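PDB 4RR5: malonyl CoA-acyl carrier protein transacylase from Synechocystis sp. PCC 6803 substr. Kazusa, which transfers the malonyl group of malonyl-CoA to holo-acyl carrier protein, giving the malonyl-ACP used in fatty acid biosynthesis. Local coordinates for residues A[20-25]-A[29-34]; A[115-120]-A[236-241]. One frame throughout, in Å; residues are numbered along the deposited sequence.

The two contacts follow one another along the chain: contact 1 is complete by residue 34, and contact 2 pairs the end of helix 103-119 with the 236-241 loop, more than a hundred residues later. Their centres lie about 28 Å apart and their nearest atoms about 11 Å, without touching. Helices nevertheless connect them. A34 of helix 25-38 packs on L107 of helix 103-119, which carries one side of contact 2, and helix 56-76 touches side chains of both. Contact 1 is peripheral packing at the start of a helix, its centre about 21 Å from that of the chain; contact 2 is buried beside the predicted catalytic residues S88 and H188 and draws together distant parts of the acyltransferase fold.

Contact 1 of 2, residues A[20-25]-A[29-34]; sequences DLLSTA and EKYQQA
L22 and Y31 meet where the chain turns into helix 25-38, an N-capped helix that folds back against its own entry loop. The apolar part is small. L22 brings CD1 to the edge of the tyrosine ring, near the ring plane and 3.7 Å from Y31 CD2; its CG stands anti to the backbone N (chi1 -169°), which carries the methyl to that edge. At the far end of the ring, the L21 side chain runs roughly at right angles to Y31, with L21 CD1 4.1 Å from Y31 OH. V43 of helix 42-46 touches both L22 and Y31, while I66 and I69 of helix 56-76 also pack on the tyrosine.

The polar interactions fix the turn itself. Y31 OH hydrogen-bonds to G18 O, anchoring the ring's outer end to the loop. E29 N donates to A25 O over 3.0 Å, an i to i+4 bond of the first helical turn. T24, the N-cap, uses OG1 to hold A27 N. That hydroxyl also donates to L21 O at 2.8 Å, and the same carbonyl oxygen receives T24 N at 3.0 Å.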
# COMPACT_ATOMS: atom_id res chain seq x y z
N ASP A 20 6.70 19.69 1.93
CA ASP A 20 6.19 20.89 1.26
C ASP A 20 4.70 21.10 1.49
O ASP A 20 4.18 22.18 1.21
CB ASP A 20 6.44 20.84 -0.24
CG ASP A 20 5.73 19.68 -0.89
OD1 ASP A 20 5.74 18.59 -0.30
OD2 ASP A 20 5.15 19.86 -1.98
N LEU A 21 4.01 20.07 1.98
CA LEU A 21 2.56 20.16 2.18
C LEU A 21 2.20 21.05 3.36
O LEU A 21 1.07 21.52 3.47
CB LEU A 21 1.97 18.77 2.41
CG LEU A 21 2.22 17.77 1.28
CD1 LEU A 21 1.66 16.43 1.68
CD2 LEU A 21 1.62 18.28 -0.04
N LEU A 22 3.20 21.28 4.20
CA LEU A 22 3.08 21.92 5.50
C LEU A 22 2.56 23.38 5.48
O LEU A 22 2.10 23.91 6.49
CB LEU A 22 4.45 21.86 6.18
CG LEU A 22 4.56 22.22 7.66
CD1 LEU A 22 3.41 21.62 8.48
CD2 LEU A 22 5.93 21.73 8.17
N SER A 23 2.63 24.03 4.33
CA SER A 23 2.12 25.38 4.23
C SER A 23 0.58 25.39 4.09
O SER A 23 -0.04 26.44 4.23
CB SER A 23 2.79 26.10 3.06
OG SER A 23 2.64 25.36 1.86
N THR A 24 -0.03 24.24 3.81
CA THR A 24 -1.50 24.16 3.80
C THR A 24 -2.04 23.98 5.23
O THR A 24 -1.43 23.30 6.07
CB THR A 24 -2.02 22.99 2.88
OG1 THR A 24 -1.73 21.71 3.48
CG2 THR A 24 -1.38 23.04 1.49
N ALA A 25 -3.18 24.61 5.51
CA ALA A 25 -3.82 24.48 6.81
C ALA A 25 -4.22 23.02 7.09
O ALA A 25 -4.06 22.53 8.21
CB ALA A 25 -5.05 25.38 6.89
N GLU A 29 -2.73 20.91 10.39
CA GLU A 29 -3.68 20.30 11.31
C GLU A 29 -3.48 18.79 11.45
O GLU A 29 -3.20 18.29 12.54
CB GLU A 29 -5.09 20.64 10.84
CG GLU A 29 -6.22 19.84 11.45
CD GLU A 29 -7.57 20.12 10.79
OE1 GLU A 29 -7.69 21.11 10.03
OE2 GLU A 29 -8.52 19.34 11.02
N LYS A 30 -3.58 18.05 10.35
CA LYS A 30 -3.45 16.60 10.43
C LYS A 30 -2.08 16.13 10.94
O LYS A 30 -2.00 15.11 11.63
CB LYS A 30 -3.73 15.97 9.07
CG LYS A 30 -5.17 16.05 8.71
CD LYS A 30 -5.59 14.87 7.88
CE LYS A 30 -7.10 14.76 7.92
NZ LYS A 30 -7.70 16.10 7.61
N TYR A 31 -1.03 16.86 10.61
CA TYR A 31 0.28 16.56 11.16
C TYR A 31 0.27 16.66 12.67
O TYR A 31 0.90 15.85 13.34
CB TYR A 31 1.36 17.51 10.60
CG TYR A 31 1.88 17.11 9.23
CD1 TYR A 31 2.01 15.77 8.88
CD2 TYR A 31 2.21 18.08 8.28
CE1 TYR A 31 2.48 15.40 7.62
CE2 TYR A 31 2.68 17.72 7.01
CZ TYR A 31 2.81 16.38 6.69
OH TYR A 31 3.26 16.00 5.43
N GLN A 32 -0.45 17.65 13.20
CA GLN A 32 -0.51 17.85 14.65
C GLN A 32 -1.33 16.75 15.30
O GLN A 32 -0.95 16.22 16.34
CB GLN A 32 -1.09 19.22 15.00
CG GLN A 32 -0.07 20.36 14.89
CD GLN A 32 -0.71 21.75 14.84
OE1 GLN A 32 -1.93 21.91 15.01
NE2 GLN A 32 0.11 22.76 14.60
N GLN A 33 -2.45 16.39 14.67
CA GLN A 33 -3.22 15.22 15.05
C GLN A 33 -2.36 13.96 15.05
O GLN A 33 -2.42 13.17 15.99
CB GLN A 33 -4.40 15.00 14.12
CG GLN A 33 -5.45 16.06 14.16
CD GLN A 33 -6.61 15.71 13.27
OE1 GLN A 33 -7.05 16.51 12.44
NE2 GLN A 33 -7.12 14.48 13.42
N ALA A 34 -1.60 13.75 13.98
CA ALA A 34 -0.74 12.57 13.92
C ALA A 34 0.28 12.61 15.05
O ALA A 34 0.61 11.57 15.62
CB ALA A 34 -0.05 12.46 12.58

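Contact 2 of 2, residues A[115-120]-A[236-241]; sequences EVMASA and QQMTGS
M238 reaches from its loop to helix 103-119 and sets its thioether against two neighbouring residues of the helix. M238 SD lies 4.1 Å from V116 CG1 and 4.2 Å from M117 CG. The methyl takes part as well, with M238 CE 4.2 Å from M117 CG. The two methionine side chains lie alongside each other and run in opposite senses. V116 comes at a slant, by the branch that is anti to its backbone N. With CG anti to the backbone N (chi1 -171°), M238 stays extended as far as SD, then bends at chi3 (-66°) to lay its methyl along M117. No hydrogen bond crosses between the segments; the contact is purely apolar.

In the FabD fold, with its large hydrolase-like and small ferredoxin-like parts, this packing lies close to their border: helix 103-119 leads into strand 124-129, and the 236-241 loop into strand 242-243, both in the mixed sheet. P195, S196 and F199 of helix 193-204 back V116 and M238, while the M117 side chain lies about 6 Å from those of S88 and H188, the probable catalytic pair, and about 3 Å from an acetate ion probably left from crystallisation. Q237 OE1 is hydrogen-bonded to R113 NH2, and its NE2 to N218 OD1 and S88 O. G240 O holds H188 ND1, consistent with the loop that carries M238 also positioning that imidazole.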
# COMPACT_ATOMS: atom_id res chain seq x y z
N GLU A 115 3.62 -1.90 13.89
CA GLU A 115 4.38 -2.43 15.03
C GLU A 115 4.46 -3.95 14.98
O GLU A 115 5.54 -4.53 15.14
CB GLU A 115 3.77 -1.97 16.35
CG GLU A 115 4.26 -0.61 16.75
CD GLU A 115 3.41 0.00 17.82
OE1 GLU A 115 2.71 -0.76 18.52
OE2 GLU A 115 3.43 1.24 17.94
N VAL A 116 3.30 -4.57 14.78
CA VAL A 116 3.17 -6.00 14.58
C VAL A 116 4.17 -6.51 13.54
O VAL A 116 4.95 -7.42 13.83
CB VAL A 116 1.73 -6.37 14.11
CG1 VAL A 116 1.70 -7.76 13.52
CG2 VAL A 116 0.72 -6.22 15.25
N MET A 117 4.16 -5.91 12.35
CA MET A 117 4.99 -6.38 11.25
C MET A 117 6.47 -6.12 11.51
O MET A 117 7.33 -6.92 11.12
CB MET A 117 4.55 -5.72 9.93
CG MET A 117 3.11 -6.02 9.59
SD MET A 117 2.50 -5.10 8.17
CE MET A 117 3.80 -5.48 7.02
N ALA A 118 6.77 -5.01 12.18
CA ALA A 118 8.15 -4.69 12.57
C ALA A 118 8.72 -5.71 13.56
O ALA A 118 9.89 -6.04 13.50
CB ALA A 118 8.23 -3.29 13.16
N SER A 119 7.88 -6.21 14.47
CA SER A 119 8.29 -7.19 15.46
C SER A 119 8.16 -8.61 14.92
O SER A 119 8.64 -9.56 15.54
CB SER A 119 7.45 -7.07 16.73
OG SER A 119 7.50 -5.75 17.23
N ALA A 120 7.49 -8.75 13.79
CA ALA A 120 7.26 -10.06 13.21
C ALA A 120 8.32 -10.36 12.19
O ALA A 120 8.01 -10.69 11.04
CB ALA A 120 5.88 -10.14 12.57
N GLN A 236 -8.00 -10.07 6.20
CA GLN A 236 -7.31 -11.10 5.43
C GLN A 236 -6.01 -10.62 4.76
O GLN A 236 -5.21 -11.42 4.27
CB GLN A 236 -8.26 -11.67 4.38
CG GLN A 236 -9.34 -12.54 4.99
CD GLN A 236 -10.48 -12.82 4.04
OE1 GLN A 236 -10.44 -12.43 2.87
NE2 GLN A 236 -11.51 -13.51 4.52
N GLN A 237 -5.79 -9.31 4.74
CA GLN A 237 -4.75 -8.74 3.90
C GLN A 237 -3.34 -9.08 4.36
O GLN A 237 -2.44 -9.25 3.53
CB GLN A 237 -4.90 -7.22 3.84
CG GLN A 237 -3.88 -6.54 2.95
CD GLN A 237 -3.66 -5.11 3.36
OE1 GLN A 237 -3.44 -4.84 4.55
NE2 GLN A 237 -3.72 -4.19 2.41
N MET A 238 -3.14 -9.19 5.66
CA MET A 238 -1.78 -9.26 6.15
C MET A 238 -1.11 -10.60 5.82
O MET A 238 0.11 -10.66 5.65
CB MET A 238 -1.72 -8.99 7.65
CG MET A 238 -0.29 -8.84 8.14
SD MET A 238 -0.16 -8.61 9.91
CE MET A 238 -0.94 -7.01 10.08
N THR A 239 -1.90 -11.67 5.75
CA THR A 239 -1.37 -13.00 5.42
C THR A 239 -1.55 -13.35 3.95
O THR A 239 -1.07 -14.39 3.47
CB THR A 239 -2.04 -14.09 6.25
OG1 THR A 239 -3.47 -13.95 6.14
CG2 THR A 239 -1.62 -13.98 7.70
N GLY A 240 -2.23 -12.47 3.23
CA GLY A 240 -2.63 -12.74 1.87
C GLY A 240 -1.89 -11.90 0.88
O GLY A 240 -1.21 -10.94 1.25
N SER A 241 -2.04 -12.26 -0.39
CA SER A 241 -1.30 -11.66 -1.47
C SER A 241 -1.93 -10.36 -1.95
O SER A 241 -3.15 -10.20 -1.91
CB SER A 241 -1.17 -12.63 -2.64
OG SER A 241 -0.27 -12.12 -3.62